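Local coordinates for putative pore-forming toxin (Bacteroides vulgatus ATCC 8482, PDB 3KOG), which is of unproven function but may be a secreted, possibly lipid-modified, pore-forming toxin, at residues 24-27 and 32-35; 27-32 and 67-72; 143-146 and 152-155; 154-159 and 194-199. One frame throughout, in Å; residues are numbered along the deposited sequence. Where two conformers were deposited one is given.

Contact 1. Residues 24-27 and 32-35; sequences VVID and TDVT
Asp27 and Thr32 exchange two backbone hydrogen bonds: Asp27 N gives to Thr32 O at 2.9 Å, while the return bond from Thr32 N to Asp27 O is longer, 3.3 Å, with the donor tilted 20° from the carbonyl plane. Beyond the non-hydrogen-bonded pair Ile26 and Asp33, Val34 N reaches Val25 O at 2.8 Å. There the second strand ends, and a side chain takes over: Thr35 OG1 accepts from Val25 N at 2.7 Å in a nearly straight bond (170°). The same hydroxyl donates to Asp33 OD1, 2.6 Å away on the syn side of the carboxylate, and Thr35 N also donates to this oxygen, closing an Asx turn. With chi1 at -178°, the Asp33 carboxylate extends beside its own carbonyl carbon, where both donors find it. Apolar contacts add to these bonds: Ile26 CD1 lies against Asp33 CA and CB, and Val25 CG1 meets Val34 CG2 at 3.8 Å, the two valines crossing at about a right angle. Strand 85-94 pairs with the other edge of strand 18-27. The whole is a short antiparallel beta hairpin whose returning strand is ended by an Asx turn.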
loop_
_atom_site.group_PDB
_atom_site.type_symbol
_atom_site.label_atom_id
_atom_site.label_comp_id
_atom_site.label_asym_id
_atom_site.label_seq_id
_atom_site.Cartn_x
_atom_site.Cartn_y
_atom_site.Cartn_z
ATOM N N VAL A 24 9.486 3.304 5.055
ATOM C CA VAL A 24 10.175 4.573 5.125
ATOM C C VAL A 24 10.514 4.786 6.625
ATOM O O VAL A 24 9.579 4.786 7.455
ATOM C CB VAL A 24 9.269 5.702 4.658
ATOM C CG1 VAL A 24 10.009 7.059 4.774
ATOM C CG2 VAL A 24 8.727 5.453 3.221
ATOM N N VAL A 25 11.807 4.901 6.975
ATOM C CA VAL A 25 12.230 4.992 8.395
ATOM C C VAL A 25 12.632 6.443 8.677
ATOM O O VAL A 25 13.544 6.997 8.000
ATOM C CB VAL A 25 13.418 4.056 8.745
ATOM C CG1 VAL A 25 13.745 4.107 10.267
ATOM C CG2 VAL A 25 13.113 2.598 8.288
ATOM N N ILE A 26 11.980 7.033 9.678
ATOM C CA ILE A 26 12.208 8.427 10.050
ATOM C C ILE A 26 12.834 8.528 11.428
ATOM O O ILE A 26 12.310 8.004 12.423
ATOM C CB ILE A 26 10.898 9.260 10.046
ATOM C CG1 ILE A 26 10.225 9.207 8.691
ATOM C CG2 ILE A 26 11.134 10.745 10.534
ATOM C CD1 ILE A 26 11.075 9.694 7.471
ATOM N N ASP A 27 13.953 9.229 11.492
ATOM C CA ASP A 27 14.558 9.519 12.735
ATOM C C ASP A 27 13.884 10.793 13.276
ATOM O O ASP A 27 14.094 11.866 12.745
ATOM C CB ASP A 27 16.041 9.752 12.515
ATOM C CG ASP A 27 16.760 10.169 13.756
ATOM O OD1 ASP A 27 16.193 10.249 14.865
ATOM O OD2 ASP A 27 17.957 10.412 13.611
ATOM N N THR A 32 14.676 13.203 9.798
ATOM C CA THR A 32 15.469 12.770 8.653
ATOM C C THR A 32 14.969 11.382 8.197
ATOM O O THR A 32 14.738 10.539 9.037
ATOM C CB THR A 32 16.945 12.666 9.075
ATOM O OG1 THR A 32 17.483 13.961 9.365
ATOM C CG2 THR A 32 17.818 11.994 7.983
ATOM N N ASP A 33 14.822 11.170 6.903
ATOM C CA ASP A 33 14.568 9.826 6.338
ATOM C C ASP A 33 15.889 9.051 6.371
ATOM O O ASP A 33 16.833 9.360 5.616
ATOM C CB ASP A 33 14.025 9.979 4.918
ATOM C CG ASP A 33 13.688 8.643 4.250
ATOM O OD1 ASP A 33 14.242 7.608 4.627
ATOM O OD2 ASP A 33 12.871 8.617 3.308
ATOM N N VAL A 34 15.982 8.059 7.248
ATOM C CA VAL A 34 17.215 7.270 7.443
ATOM C C VAL A 34 17.080 5.850 6.909
ATOM O O VAL A 34 17.920 4.970 7.213
ATOM C CB VAL A 34 17.669 7.267 8.914
ATOM C CG1 VAL A 34 17.970 8.738 9.368
ATOM C CG2 VAL A 34 16.634 6.569 9.872
ATOM N N THR A 35 16.085 5.663 6.037
ATOM C CA THR A 35 15.700 4.343 5.559
ATOM C C THR A 35 16.930 3.609 4.990
ATOM O O THR A 35 17.138 2.437 5.294
ATOM C CB THR A 35 14.660 4.394 4.448
ATOM O OG1 THR A 35 13.480 5.110 4.881
ATOM C CG2 THR A 35 14.320 2.922 3.977
#

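Contact 2. Residues 27-32 and 67-72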
loop_
_atom_site.group_PDB
_atom_site.type_symbol
_atom_site.label_atom_id
_atom_site.label_comp_id
_atom_site.label_asym_id
_atom_site.label_seq_id
_atom_site.Cartn_x
_atom_site.Cartn_y
_atom_site.Cartn_z
ATOM N N ASP A 27 13.953 9.229 11.492
ATOM C CA ASP A 27 14.558 9.519 12.735
ATOM C C ASP A 27 13.884 10.793 13.276
ATOM O O ASP A 27 14.094 11.866 12.745
ATOM C CB ASP A 27 16.041 9.752 12.515
ATOM C CG ASP A 27 16.760 10.169 13.756
ATOM O OD1 ASP A 27 16.193 10.249 14.865
ATOM O OD2 ASP A 27 17.957 10.412 13.611
ATOM N N ALA A 28 13.106 10.634 14.316
ATOM C CA ALA A 28 12.245 11.696 14.863
ATOM C C ALA A 28 13.060 12.776 15.518
ATOM O O ALA A 28 12.571 13.912 15.724
ATOM C CB ALA A 28 11.253 11.084 15.886
ATOM N N THR A 29 14.285 12.443 15.894
ATOM C CA THR A 29 15.055 13.403 16.623
ATOM C C THR A 29 15.482 14.521 15.703
ATOM O O THR A 29 15.643 15.676 16.124
ATOM C CB THR A 29 16.197 12.740 17.422
ATOM O OG1 THR A 29 17.065 12.075 16.544
ATOM C CG2 THR A 29 15.566 11.707 18.440
ATOM N N THR A 30 15.573 14.224 14.429
ATOM C CA THR A 30 15.951 15.219 13.493
ATOM C C THR A 30 14.982 15.454 12.333
ATOM O O THR A 30 15.099 16.444 11.615
ATOM C CB THR A 30 17.348 14.861 13.025
ATOM O OG1 THR A 30 17.872 15.925 12.243
ATOM C CG2 THR A 30 17.348 13.577 12.270
ATOM N N GLY A 31 14.029 14.556 12.147
ATOM C CA GLY A 31 13.123 14.606 11.022
ATOM C C GLY A 31 13.669 14.050 9.722
ATOM O O GLY A 31 13.139 14.342 8.674
ATOM N N THR A 32 14.676 13.203 9.798
ATOM C CA THR A 32 15.469 12.770 8.653
ATOM C C THR A 32 14.969 11.382 8.197
ATOM O O THR A 32 14.738 10.539 9.037
ATOM C CB THR A 32 16.945 12.666 9.075
ATOM O OG1 THR A 32 17.483 13.961 9.365
ATOM C CG2 THR A 32 17.818 11.994 7.983
ATOM N N LYS A 67 21.092 3.819 15.174
ATOM C CA LYS A 67 21.756 4.502 16.286
ATOM C C LYS A 67 21.166 4.125 17.632
ATOM O O LYS A 67 20.922 4.990 18.491
ATOM C CB LYS A 67 21.731 6.010 16.047
ATOM C CG LYS A 67 22.616 6.355 14.875
ATOM C CD LYS A 67 22.755 7.824 14.641
ATOM C CE LYS A 67 23.878 8.048 13.672
ATOM N NZ LYS A 67 24.000 9.449 13.325
ATOM N N GLY A 68 20.930 2.827 17.824
ATOM C CA GLY A 68 20.396 2.373 19.118
ATOM C C GLY A 68 18.899 2.626 19.340
ATOM O O GLY A 68 18.379 2.235 20.369
HETATM N N MSE A 69 18.217 3.294 18.403
HETATM C CA MSE A 69 16.786 3.481 18.477
HETATM C C MSE A 69 16.113 2.324 17.705
HETATM O O MSE A 69 16.632 1.889 16.686
HETATM C CB MSE A 69 16.395 4.826 17.869
HETATM C CG MSE A 69 16.742 6.113 18.748
HETATM SE SE MSE A 69 16.414 7.638 17.701
HETATM C CE MSE A 69 17.793 7.554 16.382
ATOM N N THR A 70 15.016 1.800 18.227
ATOM C CA THR A 70 14.197 0.781 17.558
ATOM C C THR A 70 12.768 1.288 17.389
ATOM O O THR A 70 12.261 2.086 18.220
ATOM C CB THR A 70 14.140 -0.498 18.401
ATOM O OG1 THR A 70 13.454 -0.201 19.635
ATOM C CG2 THR A 70 15.568 -0.996 18.703
ATOM N N GLY A 71 12.109 0.846 16.327
ATOM C CA GLY A 71 10.734 1.222 16.107
ATOM C C GLY A 71 10.097 0.193 15.191
ATOM O O GLY A 71 10.803 -0.550 14.526
ATOM N N SER A 72 8.772 0.168 15.210
ATOM C CA SER A 72 8.013 -0.828 14.502
ATOM C C SER A 72 6.680 -0.238 14.007
ATOM O O SER A 72 6.173 0.724 14.556
ATOM C CB SER A 72 7.829 -2.055 15.398
ATOM O OG SER A 72 6.783 -1.861 16.345
#
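The methyl end of Met69, a selenomethionine here, meets the carboxylate of Asp27. Met69 CE lies 3.5 Å from Asp27 OD1 and 3.8 Å from Asp27 CG, and the two side chains cross at about a right angle. The selenium has a looser neighbour in Thr29, whose CG2 is 4.2 Å from Met69 SE. A bend at chi3 (-69°) turns the end of the Met69 chain so that CE, rather than SE, makes the closest approach to the carboxylate. The next shell fixes Asp27 itself. Thr29 OG1 donates to Asp27 OD1 at 2.6 Å and Thr29 N at 3.1 Å, both from the same face of the carboxylate plane; the bond from Thr29 N makes an Asx turn. The loop carrying these groups is the hairpin turn between strands 18-27 and 32-33, closed by a G1 beta bulge in which Gly31 and Thr32 both face Asp27. Gly31 supplies the positive phi of 81° at the bulge, and its N gives a 2.8 Å bond to Asp27 O. Tyr66 of strand 58-66 also packs on Asp27; farther out, Ala28 O accepts from Asn154 ND2. Thr70, next along the strand from Met69, offers its carbonyl oxygen to Lys199 NZ.

Contact 3. Residues 143-146 and 152-155; sequences NDYE and IKNI
Tyr145 lays its ring against Ile152 in a CH-pi contact that packs the connection after strand 126-143 onto helix 150-158, the short helix to which that connection leads. The side chain leaves the loop with CG anti to the backbone N (chi1 -179°), and CB heads toward the helix. From CG onward the centre of one ring face is covered by Ile152 CG2, which stands 3.5 Å from the ring centroid and only 9° off the ring normal. The six ring carbons are therefore at nearly equal distances from it, CD2 and CE2 being marginally the closest at 3.6 Å. At the edge, near the ring plane, CE2 also meets Lys153 CG at 4.0 Å, so that the aliphatic part of the lysine flanks the tyrosine. On the other side of the ring's long axis, CE1 approaches Ile152 CD1 at 3.8 Å. The isoleucine thus uses both its branches, CG2 over the centre and CD1 toward the phenol end. At the tip, Ile152 CD1 lies 3.7 Å from Tyr145 OH, which is also hydrogen-bonded to Asp149 N, just ahead of the helix. Ile152 itself packs on Phe98, Ile196 and Val208, all from strands of the main sheet. The start of the tyrosine is held too: Asn143 OD1 accepts from Tyr145 N at 2.9 Å in an Asx turn, with the donor lying 45° above the plane of the amide carbonyl.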
loop_
_atom_site.group_PDB
_atom_site.type_symbol
_atom_site.label_atom_id
_atom_site.label_comp_id
_atom_site.label_asym_id
_atom_site.label_seq_id
_atom_site.Cartn_x
_atom_site.Cartn_y
_atom_site.Cartn_z
ATOM N N ASN A 143 -4.768 17.140 14.622
ATOM C CA ASN A 143 -3.615 17.125 15.473
ATOM C C ASN A 143 -3.939 17.821 16.775
ATOM O O ASN A 143 -4.167 19.026 16.780
ATOM C CB ASN A 143 -2.459 17.816 14.753
ATOM C CG ASN A 143 -1.253 17.998 15.616
ATOM O OD1 ASN A 143 -1.126 17.409 16.691
ATOM N ND2 ASN A 143 -0.307 18.796 15.122
ATOM N N ASP A 144 -3.934 17.049 17.865
ATOM C CA ASP A 144 -4.345 17.563 19.166
ATOM C C ASP A 144 -3.138 18.043 20.005
ATOM O O ASP A 144 -3.308 18.505 21.140
ATOM C CB ASP A 144 -5.175 16.495 19.902
ATOM C CG ASP A 144 -6.488 16.111 19.152
ATOM O OD1 ASP A 144 -6.880 16.752 18.145
ATOM O OD2 ASP A 144 -7.148 15.152 19.600
ATOM N N TYR A 145 -1.920 17.950 19.452
ATOM C CA TYR A 145 -0.713 18.366 20.184
ATOM C C TYR A 145 -0.490 19.884 20.206
ATOM O O TYR A 145 -0.394 20.535 19.163
ATOM C CB TYR A 145 0.527 17.688 19.614
ATOM C CG TYR A 145 1.794 18.055 20.338
ATOM C CD1 TYR A 145 1.966 17.721 21.682
ATOM C CD2 TYR A 145 2.817 18.738 19.696
ATOM C CE1 TYR A 145 3.124 18.066 22.360
ATOM C CE2 TYR A 145 3.990 19.071 20.363
ATOM C CZ TYR A 145 4.118 18.732 21.702
ATOM O OH TYR A 145 5.260 19.053 22.374
ATOM N N GLU A 146 -0.401 20.435 21.420
ATOM C CA GLU A 146 -0.271 21.881 21.624
ATOM C C GLU A 146 1.096 22.319 22.178
ATOM O O GLU A 146 1.292 23.484 22.521
ATOM C CB GLU A 146 -1.422 22.374 22.523
ATOM C CG GLU A 146 -2.846 22.080 21.986
ATOM C CD GLU A 146 -3.228 22.901 20.728
ATOM O OE1 GLU A 146 -2.356 23.618 20.157
ATOM O OE2 GLU A 146 -4.420 22.835 20.312
ATOM N N ILE A 152 8.340 15.509 19.063
ATOM C CA ILE A 152 6.922 15.197 18.893
ATOM C C ILE A 152 6.430 15.795 17.556
ATOM O O ILE A 152 5.771 15.113 16.745
ATOM C CB ILE A 152 6.081 15.692 20.057
ATOM C CG1 ILE A 152 6.376 14.843 21.308
ATOM C CG2 ILE A 152 4.594 15.626 19.663
ATOM C CD1 ILE A 152 5.808 15.438 22.635
ATOM N N LYS A 153 6.805 17.045 17.306
ATOM C CA LYS A 153 6.430 17.702 16.048
ATOM C C LYS A 153 6.981 16.957 14.831
ATOM O O LYS A 153 6.287 16.836 13.811
ATOM C CB LYS A 153 6.839 19.190 16.033
ATOM C CG LYS A 153 6.051 20.007 17.080
ATOM C CD LYS A 153 6.369 21.532 17.067
ATOM C CE LYS A 153 7.799 21.830 17.462
ATOM N NZ LYS A 153 8.054 23.337 17.685
ATOM N N ASN A 154 8.205 16.446 14.930
ATOM C CA ASN A 154 8.805 15.713 13.814
ATOM C C ASN A 154 8.054 14.421 13.475
ATOM O O ASN A 154 7.896 14.043 12.286
ATOM C CB ASN A 154 10.290 15.386 14.122
ATOM C CG ASN A 154 11.199 16.607 14.007
ATOM O OD1 ASN A 154 10.823 17.581 13.382
ATOM N ND2 ASN A 154 12.386 16.557 14.609
ATOM N N ILE A 155 7.641 13.729 14.537
ATOM C CA ILE A 155 6.834 12.533 14.409
ATOM C C ILE A 155 5.536 12.827 13.653
ATOM O O ILE A 155 5.158 12.129 12.690
ATOM C CB ILE A 155 6.543 11.914 15.815
ATOM C CG1 ILE A 155 7.826 11.429 16.470
ATOM C CG2 ILE A 155 5.603 10.699 15.664
ATOM C CD1 ILE A 155 7.721 10.885 17.934
#

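Contact 4. Residues 154-159 and 194-199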
loop_
_atom_site.group_PDB
_atom_site.type_symbol
_atom_site.label_atom_id
_atom_site.label_comp_id
_atom_site.label_asym_id
_atom_site.label_seq_id
_atom_site.Cartn_x
_atom_site.Cartn_y
_atom_site.Cartn_z
ATOM N N ASN A 154 8.205 16.446 14.930
ATOM C CA ASN A 154 8.805 15.713 13.814
ATOM C C ASN A 154 8.054 14.421 13.475
ATOM O O ASN A 154 7.896 14.043 12.286
ATOM C CB ASN A 154 10.290 15.386 14.122
ATOM C CG ASN A 154 11.199 16.607 14.007
ATOM O OD1 ASN A 154 10.823 17.581 13.382
ATOM N ND2 ASN A 154 12.386 16.557 14.609
ATOM N N ILE A 155 7.641 13.729 14.537
ATOM C CA ILE A 155 6.834 12.533 14.409
ATOM C C ILE A 155 5.536 12.827 13.653
ATOM O O ILE A 155 5.158 12.129 12.690
ATOM C CB ILE A 155 6.543 11.914 15.815
ATOM C CG1 ILE A 155 7.826 11.429 16.470
ATOM C CG2 ILE A 155 5.603 10.699 15.664
ATOM C CD1 ILE A 155 7.721 10.885 17.934
ATOM N N ILE A 156 4.816 13.860 14.086
ATOM C CA ILE A 156 3.565 14.206 13.412
ATOM C C ILE A 156 3.800 14.600 11.955
ATOM O O ILE A 156 3.092 14.133 11.074
ATOM C CB ILE A 156 2.746 15.295 14.187
ATOM C CG1 ILE A 156 2.478 14.773 15.590
ATOM C CG2 ILE A 156 1.417 15.552 13.455
ATOM C CD1 ILE A 156 1.939 15.819 16.686
ATOM N N ASP A 157 4.830 15.403 11.707
ATOM C CA ASP A 157 5.156 15.865 10.338
ATOM C C ASP A 157 5.518 14.727 9.379
ATOM O O ASP A 157 5.363 14.849 8.182
ATOM C CB ASP A 157 6.329 16.862 10.371
ATOM C CG ASP A 157 5.959 18.184 11.012
ATOM O OD1 ASP A 157 4.743 18.453 11.178
ATOM O OD2 ASP A 157 6.884 18.964 11.351
ATOM N N ALA A 158 5.976 13.618 9.927
ATOM C CA ALA A 158 6.401 12.470 9.156
ATOM C C ALA A 158 5.223 11.868 8.432
ATOM O O ALA A 158 5.407 11.256 7.383
ATOM C CB ALA A 158 7.068 11.432 10.070
ATOM N N TYR A 159 4.015 12.064 8.967
ATOM C CA TYR A 159 2.770 11.618 8.366
ATOM C C TYR A 159 2.087 12.673 7.469
ATOM O O TYR A 159 0.969 12.425 6.937
ATOM C CB TYR A 159 1.794 11.150 9.471
ATOM C CG TYR A 159 2.277 9.926 10.174
ATOM C CD1 TYR A 159 3.083 10.042 11.272
ATOM C CD2 TYR A 159 1.983 8.643 9.717
ATOM C CE1 TYR A 159 3.568 8.970 11.900
ATOM C CE2 TYR A 159 2.452 7.537 10.401
ATOM C CZ TYR A 159 3.249 7.722 11.488
ATOM O OH TYR A 159 3.773 6.672 12.212
ATOM N N TYR A 194 -3.493 7.845 15.496
ATOM C CA TYR A 194 -2.280 7.484 16.173
ATOM C C TYR A 194 -2.200 8.192 17.513
ATOM O O TYR A 194 -2.612 9.351 17.649
ATOM C CB TYR A 194 -1.030 7.902 15.376
ATOM C CG TYR A 194 -0.825 7.202 14.056
ATOM C CD1 TYR A 194 -1.474 7.627 12.919
ATOM C CD2 TYR A 194 -0.064 6.016 13.965
ATOM C CE1 TYR A 194 -1.300 6.954 11.708
ATOM C CE2 TYR A 194 0.071 5.362 12.753
ATOM C CZ TYR A 194 -0.551 5.843 11.647
ATOM O OH TYR A 194 -0.424 5.167 10.429
ATOM N N GLN A 195 -1.587 7.526 18.492
ATOM C CA GLN A 195 -1.107 8.214 19.687
ATOM C C GLN A 195 0.415 8.170 19.703
ATOM O O GLN A 195 1.059 7.157 19.280
ATOM C CB GLN A 195 -1.612 7.556 20.965
ATOM C CG GLN A 195 -3.067 7.752 21.228
ATOM C CD GLN A 195 -3.409 7.300 22.634
ATOM O OE1 GLN A 195 -3.038 6.220 23.039
ATOM N NE2 GLN A 195 -4.074 8.137 23.382
ATOM N N ILE A 196 0.986 9.257 20.194
ATOM C CA ILE A 196 2.397 9.312 20.474
ATOM C C ILE A 196 2.527 9.006 21.958
ATOM O O ILE A 196 1.882 9.645 22.772
ATOM C CB ILE A 196 2.992 10.662 20.123
ATOM C CG1 ILE A 196 2.901 10.838 18.599
ATOM C CG2 ILE A 196 4.460 10.727 20.639
ATOM C CD1 ILE A 196 3.191 12.205 18.100
ATOM N N ILE A 197 3.331 8.005 22.288
ATOM C CA ILE A 197 3.413 7.471 23.654
ATOM C C ILE A 197 4.863 7.445 24.153
ATOM O O ILE A 197 5.784 7.156 23.413
ATOM C CB ILE A 197 2.821 6.045 23.754
ATOM C CG1 ILE A 197 1.388 6.040 23.262
ATOM C CG2 ILE A 197 2.893 5.524 25.239
ATOM C CD1 ILE A 197 0.845 4.649 23.040
ATOM N N GLU A 198 5.050 7.779 25.421
ATOM C CA GLU A 198 6.382 7.791 26.027
ATOM C C GLU A 198 6.998 6.398 26.084
ATOM O O GLU A 198 6.323 5.445 26.433
ATOM C CB GLU A 198 6.269 8.343 27.423
ATOM C CG GLU A 198 5.882 9.822 27.455
ATOM C CD GLU A 198 5.596 10.300 28.850
ATOM O OE1 GLU A 198 5.286 9.455 29.715
ATOM O OE2 GLU A 198 5.661 11.514 29.082
ATOM N N LYS A 199 8.260 6.278 25.670
ATOM C CA LYS A 199 9.018 5.048 25.927
ATOM C C LYS A 199 9.360 5.052 27.419
ATOM O O LYS A 199 9.690 6.102 27.964
ATOM C CB LYS A 199 10.302 4.997 25.096
ATOM C CG LYS A 199 10.066 4.904 23.581
ATOM C CD LYS A 199 11.263 4.292 22.863
ATOM C CE LYS A 199 10.910 3.985 21.421
ATOM N NZ LYS A 199 11.778 2.957 20.771
#
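Helix-on-sheet packing brings the last turn of helix 150-158 and Tyr159, just beyond it, onto strand 179-198, with Ile155, Ile156 and Tyr159 facing Ile196 and Tyr194. The aliphatic half centres on one methyl. Ile196 CD1 is 3.7 Å from Ile155 CG2 and equally 3.7 Å from Ile156 CG1, so it sits against two successive residues of the helix. Ile196 reaches them with a largely extended chain (chi2 169°), its CG1 following behind at 4.0 Å from Ile155 CG2. Ile156 and Ile196 run across each other at about a right angle.

The aromatic half is formed by Tyr159, beyond the helix end, and Tyr194, two residues before Ile196. Tyr159 presents CE2 over one face of the Tyr194 ring, 3.7 Å from Tyr194 CZ. The ring centroids are 4.6 Å apart and the planes are inclined at 39°, an oblique pairing. Tyr159 CE2 also touches the phenol oxygen of Tyr194, showing that the overlap is shifted toward the hydroxyl end of that ring.

Phe211 of strand 207-225 meets both tyrosine rings, lying only about 15° from the plane of Tyr194. Ile155 and Tyr159 also rest on Ile93 of strand 85-94, and Ile156 on Val140 of strand 126-143, so this end of the helix packs against several strands at once.

The four contacts lie on the same side of the chain's centre, and every pair but contacts 1 and 3 touches. Contacts 1 and 2 share Asp27 and Thr32, and their centres are 7 Å apart: one is the hairpin's strand pairing, the other its turn packed against strand 69-77. Contacts 3 and 4, also 7 Å apart between centres, use overlapping parts of helix 150-158, sharing Asn154 and Ile155. The helix joins the two groups: Asn154 ND2 probably hydrogen-bonds to Ala28 O at 2.9 Å, and Ile155 CG1 packs on Ala28 CB at 3.5 Å. A second probable bond, Lys199 NZ to Thr70 O, links contacts 2 and 4. Glycerol, probably from the crystallisation liquor, is about 3 Å from the side chain of Asp33 and about 4 Å from that of Tyr159.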